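Local coordinates for divalent-cation tolerance protein CutA (Pyrococcus horikoshii, PDB 4NYO) that takes part in resistance to heavy metals, forming homotrimers that bind a copper ion between two trimers, at residues M1-T6 / I54-E59. Sequence-based numbering, arbitrary orientation.
Sequences MIIVYT and ILKTRE
I2 and V4 pair with T57 and L55 through four backbone hydrogen bonds, the antiparallel ladder that joins residues 2-6 to residues 54-57. I2 N reaches T57 O at 3.0 Å, with T57 N returning to I2 O; V4 N gives to L55 O, and L55 N to V4 O is the shortest at 2.7 Å and nearly straight (176°). Between these rungs I3 CA approaches L55 O in a CA-H...O contact.

At the chain start, the amino group M1 N forms a salt bridge with E59 OE2 (3.0 Å), meeting the carboxylate on its anti lone pair. E59 CG packs against I2 CG2.

The apolar contacts fall on two faces. I2 CG1 lies alongside T57 CG2 (3.7 Å), and W62 and L65 of helix 62-72 cover this side. On the other face I3 CG2 meets I54 CG2 (3.7 Å), while the M1 chain, bent at chi3 (-88°), lays CE beside K56 CG. I54 CG1 sits at the Y5 ring edge. Here I3 packs on I83 of the second subunit, and Y5 OH is hydrogen-bonded to N31 OD1 of the third subunit.

Strands 2-8 and 45-57 are the two central strands of the four-stranded antiparallel sheet in the ferredoxin-like fold of the CutA trimer.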
ATOM      1  N   MET A   1       4.470 -14.224   6.038  1.00 20.88           N
ATOM      2  CA  MET A   1       5.193 -12.937   6.247  1.00 20.38           C
ATOM      3  C   MET A   1       4.203 -11.802   6.464  1.00 19.54           C
ATOM      4  O   MET A   1       2.985 -11.981   6.344  1.00 20.73           O
ATOM      5  CB  MET A   1       6.073 -12.610   5.034  1.00 20.46           C
ATOM      6  CG  MET A   1       5.291 -12.243   3.776  1.00 21.65           C
ATOM      7  SD  MET A   1       6.355 -11.780   2.390  1.00 21.48           S
ATOM      8  CE  MET A   1       6.566 -10.032   2.690  1.00 21.31           C
ATOM      9  N   ILE A   2       4.735 -10.627   6.775  1.00 18.60           N
ATOM     10  CA  ILE A   2       3.905  -9.457   7.003  1.00 18.78           C
ATOM     11  C   ILE A   2       4.520  -8.220   6.375  1.00 18.36           C
ATOM     12  O   ILE A   2       5.699  -8.198   6.031  1.00 18.70           O
ATOM     13  CB  ILE A   2       3.754  -9.149   8.510  1.00 20.51           C
ATOM     14  CG1 ILE A   2       5.130  -8.845   9.114  1.00 18.22           C
ATOM     15  CG2 ILE A   2       3.104 -10.316   9.226  1.00 16.71           C
ATOM     16  CD1 ILE A   2       5.088  -8.413  10.580  1.00 20.79           C
ATOM     17  N   ILE A   3       3.698  -7.194   6.224  1.00 19.90           N
ATOM     18  CA  ILE A   3       4.166  -5.917   5.720  1.00 20.76           C
ATOM     19  C   ILE A   3       3.877  -4.948   6.852  1.00 19.63           C
ATOM     20  O   ILE A   3       2.874  -5.079   7.557  1.00 17.84           O
ATOM     21  CB  ILE A   3       3.410  -5.469   4.449  1.00 23.43           C
ATOM     22  CG1 ILE A   3       3.980  -6.202   3.233  1.00 24.89           C
ATOM     23  CG2 ILE A   3       3.518  -3.955   4.280  1.00 24.75           C
ATOM     24  CD1 ILE A   3       3.370  -5.782   1.916  1.00 30.83           C
ATOM     25  N   VAL A   4       4.774  -3.999   7.053  1.00 19.57           N
ATOM     26  CA  VAL A   4       4.581  -3.014   8.095  1.00 20.05           C
ATOM     27  C   VAL A   4       4.658  -1.662   7.421  1.00 20.39           C
ATOM     28  O   VAL A   4       5.588  -1.395   6.656  1.00 20.52           O
ATOM     29  CB  VAL A   4       5.661  -3.132   9.183  1.00 18.81           C
ATOM     30  CG1 VAL A   4       5.435  -2.080  10.258  1.00 21.22           C
ATOM     31  CG2 VAL A   4       5.619  -4.523   9.790  1.00 19.85           C
ATOM     32  N   TYR A   5       3.658  -0.827   7.678  1.00 20.15           N
ATOM     33  CA  TYR A   5       3.614   0.501   7.088  1.00 20.97           C
ATOM     34  C   TYR A   5       3.775   1.572   8.154  1.00 20.53           C
ATOM     35  O   TYR A   5       3.093   1.547   9.176  1.00 21.91           O
ATOM     36  CB  TYR A   5       2.283   0.705   6.357  1.00 20.24           C
ATOM     37  CG  TYR A   5       2.156   2.039   5.647  1.00 23.69           C
ATOM     38  CD1 TYR A   5       2.989   2.362   4.575  1.00 24.07           C
ATOM     39  CD2 TYR A   5       1.194   2.970   6.037  1.00 21.80           C
ATOM     40  CE1 TYR A   5       2.868   3.581   3.906  1.00 24.11           C
ATOM     41  CE2 TYR A   5       1.065   4.199   5.373  1.00 24.28           C
ATOM     42  CZ  TYR A   5       1.906   4.495   4.309  1.00 23.86           C
ATOM     43  OH  TYR A   5       1.784   5.693   3.639  1.00 22.93           O
ATOM     44  N   THR A   6       4.695   2.503   7.923  1.00 19.32           N
ATOM     45  CA  THR A   6       4.913   3.603   8.851  1.00 20.91           C
ATOM     46  C   THR A   6       5.293   4.848   8.052  1.00 20.55           C
ATOM     47  O   THR A   6       5.680   4.746   6.886  1.00 21.41           O
ATOM     48  CB  THR A   6       6.029   3.272   9.882  1.00 21.14           C
ATOM     49  OG1 THR A   6       6.119   4.336  10.839  1.00 20.70           O
ATOM     50  CG2 THR A   6       7.383   3.102   9.193  1.00 22.32           C
ATOM     51  N   ILE A  54       7.335   1.021   3.535  1.00 18.14           N
ATOM     52  CA  ILE A  54       6.728  -0.301   3.477  1.00 18.18           C
ATOM     53  C   ILE A  54       7.832  -1.284   3.843  1.00 20.05           C
ATOM     54  O   ILE A  54       8.790  -1.454   3.088  1.00 18.28           O
ATOM     55  CB  ILE A  54       6.230  -0.631   2.053  1.00 19.67           C
ATOM     56  CG1 ILE A  54       5.118   0.343   1.652  1.00 21.85           C
ATOM     57  CG2 ILE A  54       5.749  -2.075   1.996  1.00 20.39           C
ATOM     58  CD1 ILE A  54       4.751   0.304   0.177  1.00 26.25           C
ATOM     59  N   LEU A  55       7.704  -1.920   5.003  1.00 18.53           N
ATOM     60  CA  LEU A  55       8.705  -2.872   5.462  1.00 19.07           C
ATOM     61  C   LEU A  55       8.203  -4.305   5.302  1.00 19.87           C
ATOM     62  O   LEU A  55       7.015  -4.574   5.482  1.00 19.74           O
ATOM     63  CB  LEU A  55       9.029  -2.615   6.939  1.00 18.83           C
ATOM     64  CG  LEU A  55       9.169  -1.148   7.361  1.00 19.61           C
ATOM     65  CD1 LEU A  55       9.510  -1.077   8.848  1.00 21.33           C
ATOM     66  CD2 LEU A  55      10.240  -0.471   6.533  1.00 18.59           C
ATOM     67  N   LYS A  56       9.108  -5.218   4.958  1.00 19.93           N
ATOM     68  CA  LYS A  56       8.754  -6.627   4.802  1.00 21.81           C
ATOM     69  C   LYS A  56       9.576  -7.459   5.779  1.00 21.64           C
ATOM     70  O   LYS A  56      10.795  -7.314   5.854  1.00 20.30           O
ATOM     71  CB  LYS A  56       9.010  -7.110   3.371  1.00 25.17           C
ATOM     72  CG  LYS A  56       7.953  -6.656   2.380  1.00 28.42           C
ATOM     73  CD  LYS A  56       8.311  -5.344   1.724  1.00 32.45           C
ATOM     74  CE  LYS A  56       9.246  -5.582   0.551  1.00 34.39           C
ATOM     75  NZ  LYS A  56       9.601  -4.316  -0.142  1.00 39.84           N
ATOM     76  N   THR A  57       8.903  -8.324   6.531  1.00 21.23           N
ATOM     77  CA  THR A  57       9.593  -9.155   7.508  1.00 20.14           C
ATOM     78  C   THR A  57       8.739 -10.366   7.877  1.00 21.32           C
ATOM     79  O   THR A  57       7.675 -10.584   7.287  1.00 20.04           O
ATOM     80  CB  THR A  57       9.937  -8.323   8.781  1.00 19.99           C
ATOM     81  OG1 THR A  57      10.802  -9.082   9.637  1.00 22.54           O
ATOM     82  CG2 THR A  57       8.678  -7.949   9.550  1.00 21.56           C
ATOM     83  N   ARG A  58       9.217 -11.157   8.838  1.00 22.41           N
ATOM     84  CA  ARG A  58       8.505 -12.352   9.295  1.00 21.58           C
ATOM     85  C   ARG A  58       7.466 -12.026  10.362  1.00 22.28           C
ATOM     86  O   ARG A  58       7.611 -11.068  11.120  1.00 20.53           O
ATOM     87  CB  ARG A  58       9.476 -13.377   9.894  1.00 21.77           C
ATOM     88  CG  ARG A  58      10.622 -13.811   9.004  1.00 22.04           C
ATOM     89  CD  ARG A  58      11.169 -15.147   9.485  1.00 22.63           C
ATOM     90  NE  ARG A  58      11.467 -15.150  10.918  1.00 24.29           N
ATOM     91  CZ  ARG A  58      12.656 -14.868  11.444  1.00 25.68           C
ATOM     92  NH1 ARG A  58      13.679 -14.556  10.659  1.00 25.33           N
ATOM     93  NH2 ARG A  58      12.828 -14.914  12.761  1.00 26.13           N
ATOM     94  N   GLU A  59       6.432 -12.859  10.435  1.00 23.95           N
ATOM     95  CA  GLU A  59       5.367 -12.683  11.410  1.00 25.56           C
ATOM     96  C   GLU A  59       5.854 -12.746  12.856  1.00 26.22           C
ATOM     97  O   GLU A  59       5.419 -11.956  13.691  1.00 26.62           O
ATOM     98  CB  GLU A  59       4.280 -13.740  11.180  1.00 29.23           C
ATOM     99  CG  GLU A  59       3.483 -13.506   9.907  1.00 31.91           C
ATOM    100  CD  GLU A  59       2.636 -14.693   9.505  1.00 35.73           C
ATOM    101  OE1 GLU A  59       1.985 -15.293  10.390  1.00 38.31           O
ATOM    102  OE2 GLU A  59       2.613 -15.017   8.298  1.00 33.72           O
TER